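Local coordinates for protein lipoxygenase (PDB 5EK8) that probably inserts molecular oxygen into polyunsaturated fatty acids, as a lipoxygenase with a non-heme iron centre, at residues V330-P333 against N334-E337; V630-E633 against D634-P638. All blocks are in the same frame, centred on the assembly; numbering follows the deposited sequence.

How the interactions relate
Interactions 1 and 2 are two solutions to one problem, how a polar side chain shapes a turn that leads into a helix. In both, a type I beta turn is closed by a backbone bond, and a side-chain oxygen from the residue at one end adds to it: an aspartate carboxylate at the last position accepts one backbone N-H in interaction 1, and an asparagine amide at the first accepts two, one of them weakly, in interaction 2. Their centres lie about 50 Å apart and their nearest atoms about 40 Å, so they do not touch. Interaction 1 is a surface turn away from the iron, whereas the E633 side chain of interaction 2 is about 11 Å from that of I668, an iron ligand.

Interaction 1 (V330-P333 against N334-E337)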
# COMPACT_ATOMS: atom_id res chain seq x y z
N VAL A 330 13.74 23.51 -25.65
CA VAL A 330 12.75 24.36 -24.99
C VAL A 330 11.48 24.47 -25.82
O VAL A 330 11.53 24.68 -27.03
CB VAL A 330 13.32 25.77 -24.74
CG1 VAL A 330 12.32 26.63 -24.00
CG2 VAL A 330 14.61 25.68 -23.95
N TYR A 331 10.32 24.34 -25.16
CA TYR A 331 9.05 24.40 -25.87
C TYR A 331 8.03 25.29 -25.17
O TYR A 331 7.78 25.14 -23.98
CB TYR A 331 8.49 22.98 -26.05
CG TYR A 331 9.42 22.08 -26.83
CD1 TYR A 331 9.54 22.21 -28.21
CD2 TYR A 331 10.18 21.11 -26.19
CE1 TYR A 331 10.40 21.40 -28.93
CE2 TYR A 331 11.04 20.30 -26.91
CZ TYR A 331 11.15 20.45 -28.27
OH TYR A 331 12.00 19.64 -28.99
N THR A 332 7.46 26.23 -25.92
CA THR A 332 6.46 27.15 -25.40
C THR A 332 5.08 26.81 -25.97
O THR A 332 4.99 26.09 -26.97
CB THR A 332 6.84 28.61 -25.74
OG1 THR A 332 6.79 28.81 -27.16
CG2 THR A 332 8.23 28.91 -25.23
N PRO A 333 3.99 27.31 -25.35
CA PRO A 333 2.64 26.96 -25.81
C PRO A 333 2.30 27.38 -27.24
O PRO A 333 1.19 27.10 -27.69
CB PRO A 333 1.74 27.70 -24.82
CG PRO A 333 2.55 27.81 -23.59
CD PRO A 333 3.95 28.04 -24.07
N ASN A 334 3.21 28.04 -27.94
CA ASN A 334 2.96 28.43 -29.32
C ASN A 334 3.81 27.64 -30.31
O ASN A 334 3.87 27.97 -31.49
CB ASN A 334 3.19 29.93 -29.50
CG ASN A 334 4.36 30.44 -28.69
OD1 ASN A 334 5.52 30.26 -29.07
ND2 ASN A 334 4.07 31.08 -27.57
N ASP A 335 4.47 26.60 -29.82
CA ASP A 335 5.31 25.77 -30.67
C ASP A 335 4.53 24.61 -31.27
O ASP A 335 5.11 23.65 -31.79
CB ASP A 335 6.52 25.24 -29.88
CG ASP A 335 7.49 26.35 -29.49
OD1 ASP A 335 7.55 27.37 -30.20
OD2 ASP A 335 8.21 26.19 -28.48
N GLY A 336 3.20 24.70 -31.19
CA GLY A 336 2.31 23.77 -31.87
C GLY A 336 2.37 22.31 -31.47
O GLY A 336 2.15 21.94 -30.30
N GLU A 337 2.67 21.46 -32.44
CA GLU A 337 2.64 20.03 -32.21
C GLU A 337 3.82 19.59 -31.36
O GLU A 337 3.73 18.59 -30.65
CB GLU A 337 2.61 19.25 -33.54
CG GLU A 337 3.97 18.97 -34.17
CD GLU A 337 4.51 20.15 -34.96
OE1 GLU A 337 3.90 21.24 -34.89
OE2 GLU A 337 5.53 19.98 -35.66
O HOH W 1 0.74 25.58 -29.89
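T332 and D335 grip each other in both directions across the type I beta turn by which strand 329-331 passes toward helix 337-377. The backbone bond from D335 N to T332 O, 2.9 Å, closes the turn. The carboxylate returns the favour: D335 OD2 accepts the N-H of T332 at 2.7 Å, nearly straight at 172°, with the donor above the carboxylate plane. D335 CG stands opposite its own carbonyl carbon (chi1 -68°), which folds the acid back over the turn and brings OD2 to 3.3 Å from T332 OG1. T332 OG1 donates to N334 OD1 at 2.7 Å, meeting the amide from above its plane. This polar cluster is the close-knit side, and N334 joins it through OD1 although the residue as a whole is exposed. The other side is looser, bridged by a water that donates to P333 O and weakly accepts the N-H of G336. Outside the turn, Y331 and P333 rest on W339 of helix 337-377. Without the carboxylate, as with an alanine here, the N-H of T332 would probably lose its side-chain acceptor, leaving the backbone bond and the T332-N334 side-chain bond to hold the turn. One carboxylate oxygen thus joins the turn's last residue to the N-H of its first, consistent with a charged aspartate.

Interaction 2 (V630-E633 against D634-P638); sequences VKNE and DDDVP
N632 and D635 bound a type I beta turn in which their CA atoms come within 5.4 Å and D635 N donates to N632 O at 2.9 Å, with an angle of 163°. Both residues take left-handed backbone conformations, which asparagine and aspartate tolerate better than most residues. With CG anti to the backbone N (chi1 -164°), the side chain of N632 runs alongside V637 in the opposite direction, its amide over D635-V637. N632 OD1 accepts V637 N at 3.2 Å, the donor tilted 25° from the amide plane. A weak second bond runs from D636 N to N632 OD1, 3.3 Å. At the amide's other end, N632 ND2 donates to a water at 2.9 Å, which in turn donates to V637 O. The carboxylates of E633 and D634 are held from outside the turn, by the N-H groups of G627 and L628 and by the hydroxyls of Y626 and S187 respectively. R642 of helix 639-647 packs against N632 and V637, and D635 pairs through its backbone with F126 of strand 115-126. The arrangement is a type I turn whose first residue, an asparagine, caps backbone N-H groups beyond the turn with its side chain, in the loop joining helices 608-623 and 639-647.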
# COMPACT_ATOMS: atom_id res chain seq x y z
N VAL A 630 -17.32 4.62 4.12
CA VAL A 630 -18.76 4.79 4.29
C VAL A 630 -19.48 3.44 4.25
O VAL A 630 -20.24 3.12 5.15
CB VAL A 630 -19.37 5.71 3.22
CG1 VAL A 630 -20.87 5.85 3.43
CG2 VAL A 630 -18.70 7.08 3.25
N LYS A 631 -19.22 2.67 3.20
CA LYS A 631 -19.87 1.37 3.03
C LYS A 631 -19.55 0.42 4.19
O LYS A 631 -20.40 -0.37 4.59
CB LYS A 631 -19.45 0.74 1.70
CG LYS A 631 -20.35 -0.42 1.26
CD LYS A 631 -20.00 -0.88 -0.15
CE LYS A 631 -21.01 -1.89 -0.67
NZ LYS A 631 -21.07 -3.11 0.18
N ASN A 632 -18.33 0.52 4.71
CA ASN A 632 -17.86 -0.28 5.84
C ASN A 632 -18.20 -1.76 5.72
O ASN A 632 -18.70 -2.37 6.66
CB ASN A 632 -18.44 0.27 7.15
CG ASN A 632 -17.70 -0.25 8.38
OD1 ASN A 632 -16.56 -0.70 8.29
ND2 ASN A 632 -18.36 -0.19 9.53
N GLU A 633 -17.90 -2.35 4.56
CA GLU A 633 -18.31 -3.72 4.27
C GLU A 633 -17.72 -4.78 5.22
O GLU A 633 -18.10 -5.95 5.15
CB GLU A 633 -17.95 -4.07 2.82
CG GLU A 633 -16.61 -3.54 2.34
CD GLU A 633 -16.74 -2.25 1.54
OE1 GLU A 633 -16.86 -2.34 0.30
OE2 GLU A 633 -16.71 -1.16 2.14
N ASP A 634 -16.81 -4.38 6.10
CA ASP A 634 -16.20 -5.32 7.04
C ASP A 634 -16.60 -5.04 8.49
O ASP A 634 -16.20 -5.77 9.40
CB ASP A 634 -14.67 -5.29 6.91
CG ASP A 634 -14.17 -6.09 5.70
OD1 ASP A 634 -13.14 -5.69 5.12
OD2 ASP A 634 -14.81 -7.11 5.35
N ASP A 635 -17.40 -3.99 8.70
CA ASP A 635 -17.90 -3.62 10.02
C ASP A 635 -16.79 -3.53 11.07
O ASP A 635 -16.91 -4.08 12.17
CB ASP A 635 -18.99 -4.60 10.49
CG ASP A 635 -20.19 -4.65 9.55
OD1 ASP A 635 -20.92 -3.63 9.46
OD2 ASP A 635 -20.40 -5.70 8.91
N ASP A 636 -15.72 -2.84 10.72
CA ASP A 636 -14.57 -2.73 11.61
C ASP A 636 -14.07 -1.29 11.69
O ASP A 636 -13.17 -0.99 12.47
CB ASP A 636 -13.45 -3.65 11.15
CG ASP A 636 -12.94 -3.28 9.78
OD1 ASP A 636 -11.84 -3.74 9.42
OD2 ASP A 636 -13.63 -2.53 9.06
N VAL A 637 -14.64 -0.43 10.86
CA VAL A 637 -14.32 0.99 10.89
C VAL A 637 -15.04 1.66 12.05
O VAL A 637 -16.28 1.72 12.05
CB VAL A 637 -14.69 1.69 9.57
CG1 VAL A 637 -14.40 3.18 9.65
CG2 VAL A 637 -13.96 1.07 8.40
N PRO A 638 -14.28 2.15 13.04
CA PRO A 638 -14.83 2.83 14.22
C PRO A 638 -15.83 3.91 13.84
O PRO A 638 -15.54 4.74 12.97
CB PRO A 638 -13.59 3.42 14.89
CG PRO A 638 -12.49 2.50 14.49
CD PRO A 638 -12.81 2.08 13.08
O HOH W 2 -18.31 -0.79 12.32